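Assembly chaperone of ribosomal protein L4 (Acl4) (Chaetomium thermophilum, PDB 5TQB) probably chaperones newly made ribosomal protein L4 until its assembly into the ribosome, using a helical scaffold of the tetratricopeptide-repeat type. Local coordinates at residues Leu129-Gly132 with Gln133-Ala137; Arg297-Arg300 with Lys301-Gln305. One frame throughout, in Å; residues are numbered along the deposited sequence.

Interaction 1: Leu129-Gly132 with Gln133-Ala137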
ATOM      1  N   LEU B 129      31.915   4.486  -8.673  1.00139.62           N
ATOM      2  CA  LEU B 129      31.391   4.972  -9.941  1.00136.78           C
ATOM      3  C   LEU B 129      30.446   6.136  -9.648  1.00133.32           C
ATOM      4  O   LEU B 129      30.448   7.147 -10.352  1.00134.53           O
ATOM      5  CB  LEU B 129      30.666   3.848 -10.688  1.00134.78           C
ATOM      6  CG  LEU B 129      30.333   4.043 -12.172  1.00134.81           C
ATOM      7  CD1 LEU B 129      31.503   4.634 -12.957  1.00137.32           C
ATOM      8  CD2 LEU B 129      29.900   2.717 -12.785  1.00132.84           C
ATOM      9  N   SER B 130      29.649   5.982  -8.591  1.00127.21           N
ATOM     10  CA  SER B 130      28.768   7.044  -8.115  1.00121.03           C
ATOM     11  C   SER B 130      28.563   6.949  -6.603  1.00117.97           C
ATOM     12  O   SER B 130      27.975   5.985  -6.110  1.00117.15           O
ATOM     13  CB  SER B 130      27.415   6.971  -8.820  1.00116.11           C
ATOM     14  OG  SER B 130      26.478   7.839  -8.208  1.00113.51           O
ATOM     15  N   ARG B 131      29.047   7.952  -5.874  1.00115.57           N
ATOM     16  CA  ARG B 131      28.865   8.011  -4.425  1.00112.28           C
ATOM     17  C   ARG B 131      27.383   7.999  -4.057  1.00107.22           C
ATOM     18  O   ARG B 131      26.991   7.397  -3.059  1.00103.45           O
ATOM     19  CB  ARG B 131      29.534   9.264  -3.846  1.00114.62           C
ATOM     20  CG  ARG B 131      29.114   9.587  -2.409  1.00115.50           C
ATOM     21  CD  ARG B 131      30.041  10.604  -1.760  1.00119.15           C
ATOM     22  NE  ARG B 131      31.427  10.134  -1.732  1.00122.81           N
ATOM     23  CZ  ARG B 131      32.057   9.657  -0.658  1.00124.88           C
ATOM     24  NH1 ARG B 131      33.316   9.257  -0.766  1.00125.66           N
ATOM     25  NH2 ARG B 131      31.449   9.575   0.521  1.00125.55           N
ATOM     26  N   GLY B 132      26.567   8.663  -4.869  1.00107.16           N
ATOM     27  CA  GLY B 132      25.136   8.727  -4.631  1.00106.58           C
ATOM     28  C   GLY B 132      24.461   7.376  -4.762  1.00105.49           C
ATOM     29  O   GLY B 132      23.542   7.057  -4.007  1.00104.09           O
ATOM     30  N   GLN B 133      24.920   6.581  -5.725  1.00107.34           N
ATOM     31  CA  GLN B 133      24.366   5.250  -5.959  1.00105.38           C
ATOM     32  C   GLN B 133      24.631   4.336  -4.769  1.00 97.14           C
ATOM     33  O   GLN B 133      23.742   3.606  -4.329  1.00 92.65           O
ATOM     34  CB  GLN B 133      24.969   4.633  -7.226  1.00112.44           C
ATOM     35  CG  GLN B 133      24.509   5.283  -8.523  1.00119.78           C
ATOM     36  CD  GLN B 133      23.062   4.976  -8.848  1.00124.19           C
ATOM     37  OE1 GLN B 133      22.433   4.138  -8.203  1.00125.60           O
ATOM     38  NE2 GLN B 133      22.526   5.657  -9.854  1.00125.52           N
ATOM     39  N   VAL B 134      25.856   4.380  -4.254  1.00 93.84           N
ATOM     40  CA  VAL B 134      26.253   3.523  -3.143  1.00 92.55           C
ATOM     41  C   VAL B 134      25.484   3.888  -1.875  1.00 93.46           C
ATOM     42  O   VAL B 134      24.963   3.009  -1.189  1.00 92.79           O
ATOM     43  CB  VAL B 134      27.770   3.612  -2.864  1.00 91.78           C
ATOM     44  CG1 VAL B 134      28.165   2.667  -1.738  1.00 90.43           C
ATOM     45  CG2 VAL B 134      28.563   3.282  -4.114  1.00 91.81           C
ATOM     46  N   GLU B 135      25.420   5.182  -1.566  1.00 94.65           N
ATOM     47  CA  GLU B 135      24.691   5.658  -0.394  1.00 92.77           C
ATOM     48  C   GLU B 135      23.224   5.259  -0.471  1.00 88.49           C
ATOM     49  O   GLU B 135      22.605   4.936   0.542  1.00 88.28           O
ATOM     50  CB  GLU B 135      24.803   7.177  -0.265  1.00 95.83           C
ATOM     51  CG  GLU B 135      26.174   7.663   0.158  1.00101.87           C
ATOM     52  CD  GLU B 135      26.244   9.174   0.274  1.00109.41           C
ATOM     53  OE1 GLU B 135      25.178   9.827   0.214  1.00110.63           O
ATOM     54  OE2 GLU B 135      27.364   9.710   0.421  1.00113.92           O
ATOM     55  N   ALA B 136      22.674   5.284  -1.681  1.00 84.91           N
ATOM     56  CA  ALA B 136      21.297   4.865  -1.904  1.00 81.94           C
ATOM     57  C   ALA B 136      21.162   3.369  -1.655  1.00 78.92           C
ATOM     58  O   ALA B 136      20.206   2.912  -1.027  1.00 79.27           O
ATOM     59  CB  ALA B 136      20.866   5.204  -3.322  1.00 82.89           C
ATOM     60  N   ALA B 137      22.129   2.612  -2.161  1.00 77.00           N
ATOM     61  CA  ALA B 137      22.147   1.165  -1.993  1.00 73.84           C
ATOM     62  C   ALA B 137      22.318   0.810  -0.520  1.00 69.33           C
ATOM     63  O   ALA B 137      21.669  -0.109  -0.020  1.00 66.91           O
ATOM     64  CB  ALA B 137      23.270   0.550  -2.822  1.00 73.23           C
TER
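Ser130 and Gln133 meet in a helix N-cap, a local contact at the surface where helix 131-156 begins. The hydroxyl of Ser130, turned opposite its own backbone N (chi1 170°), sits beside the carbonyl carbon and faces forward into the first turn, where OG accepts from Gln133 N at 3.2 Å. The side chain of Gln133 folds against the cap: its CG lies 3.2 Å from Ser130 OG before the chain bends at chi2 and leads the amide away. Ser130 O takes the next backbone donor, Val134 N, at 3.2 Å, and receives a second, weak bond from Gln133 N. Beyond the cap the regular ladder follows, with Glu135 N bonded to Arg131 O at 3.1 Å. Glu135 crosses the Arg131 side chain, its OE2 3.3 Å from Arg131 CG and near the edge of the guanidinium, whose plane stands 83° from the carboxylate. Arg131 NH2 stays 4.1 Å from Glu135 OE2, too far for a salt bridge, though the opposite charges probably attract loosely. Arg131 and Val134 rest on Leu124 of helix 100-125. A serine hydroxyl closing the N-H of the third residue after it is the classic N-cap, here starting one helix of an antiparallel pair.

Interaction 2: Arg297-Arg300 with Lys301-Gln305. With EDO (1,2-ethanediol), chain G.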
ATOM      1  N   ARG B 297     -22.252   8.155  13.357  1.00 76.30           N
ATOM      2  CA  ARG B 297     -22.955   7.870  12.113  1.00 76.00           C
ATOM      3  C   ARG B 297     -21.980   7.331  11.074  1.00 72.18           C
ATOM      4  O   ARG B 297     -22.250   6.312  10.437  1.00 70.41           O
ATOM      5  CB  ARG B 297     -23.673   9.112  11.590  1.00 78.48           C
ATOM      6  CG  ARG B 297     -25.016   9.349  12.261  1.00 84.26           C
ATOM      7  CD  ARG B 297     -25.705  10.591  11.743  1.00 86.91           C
ATOM      8  NE  ARG B 297     -27.005  10.773  12.385  1.00 91.77           N
ATOM      9  CZ  ARG B 297     -27.235  11.577  13.419  1.00 93.76           C
ATOM     10  NH1 ARG B 297     -26.258  12.308  13.947  1.00 94.20           N
ATOM     11  NH2 ARG B 297     -28.458  11.653  13.924  1.00 95.67           N
ATOM     12  N   SER B 298     -20.840   8.000  10.919  1.00 70.95           N
ATOM     13  CA  SER B 298     -19.815   7.537   9.988  1.00 72.73           C
ATOM     14  C   SER B 298     -19.215   6.210  10.444  1.00 70.64           C
ATOM     15  O   SER B 298     -18.831   5.386   9.619  1.00 68.92           O
ATOM     16  CB  SER B 298     -18.715   8.587   9.802  1.00 77.23           C
ATOM     17  OG  SER B 298     -18.366   9.192  11.032  1.00 85.15           O
ATOM     18  N   SER B 299     -19.141   5.998  11.754  1.00 70.45           N
ATOM     19  CA  SER B 299     -18.667   4.722  12.278  1.00 67.85           C
ATOM     20  C   SER B 299     -19.582   3.610  11.780  1.00 67.46           C
ATOM     21  O   SER B 299     -19.119   2.560  11.338  1.00 66.45           O
ATOM     22  CB  SER B 299     -18.632   4.746  13.809  1.00 67.71           C
ATOM     23  OG  SER B 299     -18.236   3.486  14.329  1.00 63.97           O
ATOM     24  N   ARG B 300     -20.884   3.865  11.833  1.00 72.13           N
ATOM     25  CA  ARG B 300     -21.879   2.906  11.372  1.00 74.86           C
ATOM     26  C   ARG B 300     -21.736   2.631   9.872  1.00 72.36           C
ATOM     27  O   ARG B 300     -21.881   1.490   9.425  1.00 70.22           O
ATOM     28  CB  ARG B 300     -23.282   3.433  11.665  1.00 77.84           C
ATOM     29  CG  ARG B 300     -24.361   2.370  11.630  1.00 83.35           C
ATOM     30  CD  ARG B 300     -25.643   2.912  11.019  1.00 89.46           C
ATOM     31  NE  ARG B 300     -26.094   4.145  11.657  1.00 94.00           N
ATOM     32  CZ  ARG B 300     -27.011   4.960  11.143  1.00 97.90           C
ATOM     33  NH1 ARG B 300     -27.574   4.681   9.976  1.00100.64           N
ATOM     34  NH2 ARG B 300     -27.363   6.060  11.794  1.00 97.54           N
ATOM     35  N   LYS B 301     -21.456   3.679   9.100  1.00 71.09           N
ATOM     36  CA  LYS B 301     -21.307   3.557   7.650  1.00 70.27           C
ATOM     37  C   LYS B 301     -20.105   2.688   7.297  1.00 65.50           C
ATOM     38  O   LYS B 301     -20.172   1.857   6.392  1.00 64.17           O
ATOM     39  CB  LYS B 301     -21.156   4.937   7.008  1.00 75.28           C
ATOM     40  CG  LYS B 301     -22.406   5.800   7.101  1.00 82.52           C
ATOM     41  CD  LYS B 301     -22.146   7.236   6.656  1.00 87.14           C
ATOM     42  CE  LYS B 301     -23.354   8.131   6.921  1.00 91.44           C
ATOM     43  NZ  LYS B 301     -23.093   9.568   6.611  1.00 92.84           N
ATOM     44  N   TRP B 302     -19.008   2.881   8.019  1.00 63.64           N
ATOM     45  CA  TRP B 302     -17.811   2.078   7.813  1.00 59.91           C
ATOM     46  C   TRP B 302     -18.072   0.613   8.158  1.00 61.38           C
ATOM     47  O   TRP B 302     -17.643  -0.287   7.434  1.00 61.19           O
ATOM     48  CB  TRP B 302     -16.652   2.626   8.648  1.00 58.83           C
ATOM     49  CG  TRP B 302     -15.943   3.786   8.011  1.00 59.15           C
ATOM     50  CD1 TRP B 302     -16.425   5.052   7.840  1.00 59.53           C
ATOM     51  CD2 TRP B 302     -14.618   3.787   7.463  1.00 60.12           C
ATOM     52  NE1 TRP B 302     -15.485   5.838   7.220  1.00 59.16           N
ATOM     53  CE2 TRP B 302     -14.367   5.086   6.977  1.00 60.34           C
ATOM     54  CE3 TRP B 302     -13.622   2.815   7.339  1.00 61.55           C
ATOM     55  CZ2 TRP B 302     -13.157   5.438   6.378  1.00 62.46           C
ATOM     56  CZ3 TRP B 302     -12.422   3.165   6.738  1.00 60.88           C
ATOM     57  CH2 TRP B 302     -12.200   4.465   6.266  1.00 61.45           C
ATOM     58  N   LEU B 303     -18.791   0.375   9.254  1.00 61.31           N
ATOM     59  CA  LEU B 303     -19.023  -0.984   9.728  1.00 59.41           C
ATOM     60  C   LEU B 303     -20.046  -1.712   8.864  1.00 61.15           C
ATOM     61  O   LEU B 303     -19.924  -2.911   8.630  1.00 59.54           O
ATOM     62  CB  LEU B 303     -19.474  -0.970  11.189  1.00 63.21           C
ATOM     63  CG  LEU B 303     -18.430  -0.508  12.210  1.00 60.75           C
ATOM     64  CD1 LEU B 303     -19.077  -0.348  13.577  1.00 61.38           C
ATOM     65  CD2 LEU B 303     -17.258  -1.476  12.284  1.00 59.47           C
ATOM     66  N   ARG B 304     -21.063  -0.990   8.409  1.00 68.47           N
ATOM     67  CA  ARG B 304     -22.019  -1.551   7.463  1.00 70.87           C
ATOM     68  C   ARG B 304     -21.258  -1.992   6.222  1.00 65.22           C
ATOM     69  O   ARG B 304     -21.439  -3.105   5.728  1.00 64.36           O
ATOM     70  CB  ARG B 304     -23.088  -0.519   7.094  1.00 74.53           C
ATOM     71  CG  ARG B 304     -24.096  -0.246   8.207  1.00 82.04           C
ATOM     72  CD  ARG B 304     -25.383  -1.033   8.016  1.00 85.81           C
ATOM     73  NE  ARG B 304     -26.281  -0.903   9.161  1.00 92.38           N
ATOM     74  CZ  ARG B 304     -27.089   0.133   9.377  1.00 94.06           C
ATOM     75  NH1 ARG B 304     -27.121   1.156   8.531  1.00 93.87           N
ATOM     76  NH2 ARG B 304     -27.865   0.150  10.451  1.00 95.52           N
ATOM     77  N   GLN B 305     -20.380  -1.118   5.745  1.00 61.46           N
ATOM     78  CA  GLN B 305     -19.610  -1.388   4.540  1.00 61.38           C
ATOM     79  C   GLN B 305     -18.634  -2.534   4.772  1.00 62.86           C
ATOM     80  O   GLN B 305     -18.325  -3.289   3.852  1.00 60.98           O
ATOM     81  CB  GLN B 305     -18.856  -0.134   4.105  1.00 62.56           C
ATOM     82  CG  GLN B 305     -18.139  -0.273   2.767  1.00 67.70           C
ATOM     83  CD  GLN B 305     -19.094  -0.526   1.616  1.00 69.45           C
ATOM     84  OE1 GLN B 305     -20.263  -0.144   1.665  1.00 68.90           O
ATOM     85  NE2 GLN B 305     -18.596  -1.172   0.572  1.00 72.12           N
TER
HETATM   86  C1  EDO G 403     -17.017   1.463  -1.442  1.00 96.93           C
HETATM   87  O1  EDO G 403     -15.813   2.192  -1.336  1.00 97.36           O
HETATM   88  C2  EDO G 403     -16.745   0.102  -2.051  1.00 94.67           C
HETATM   89  O2  EDO G 403     -16.110  -0.731  -1.104  1.00 90.92           O
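Arg300 and Arg304 lie side by side as an i to i+4 pair on helix 291-313, which packs against helices 262-281 and 318-333 in an all-helical fold. Both point the same way, yet they do not stack guanidinium on guanidinium: the planes stand 59° apart, and it is CD of Arg300 that sits over one face of the Arg304 guanidinium, offset toward its rim, with NH1 of Arg304 3.4 Å away. Bends at chi2 and chi3 of Arg300 and at chi2 of Arg304 (-98°) bring them together. Arg300 NH1 and Arg304 NH1 are 3.8 Å apart and carry like charges, which probably costs some energy. An alanine at Arg300 would remove the methylene lying on the guanidinium of Arg304, and that group would probably become freer to turn.

On the buried side, Trp302 CG lies anti to the carbonyl carbon; chi1 (-82°) places the ring beside Ser298, and chi2 turns its edge so that Trp302 CD1 lies 3.0 Å from Ser298 O, the acceptor that also takes Trp302 N in the helix ladder. The indole meets Trp265 edge-to-face and Arg272 in a cation-pi contact, and touches Thr251 and Ile255 of helix 244-257. Ser299 OG hydrogen-bonds to Gly269 O, while Leu303 lays CG 3.3 Å from Ser299 O and packs on Leu327 and Ile328. Lys301 runs extended, its CG 3.4 Å from Arg297 O. Finally, Gln305 NE2 makes a weak hydrogen bond to O2 of a 1,2-ethanediol, probably from the crystallisation liquor, at 3.0 Å.

In the fold
Interactions 1 and 2 lie on opposite sides of the chain's centre, with centres about 48 Å apart and nearest atoms about 33 Å apart, so they do not touch; along the chain they follow in series. Residues 129-137 start a helix at the surface, their centre about 26 Å from the chain's centre. Residues 297-305 lie midway along helix 291-313, their centre about 27 Å from the chain's centre, and are partly buried between neighbouring helices. The ethanediol at interaction 2 is probably a crystallisation additive and gives no evidence of a functional site. Neither contact is touched by the other protein chain of the assembly.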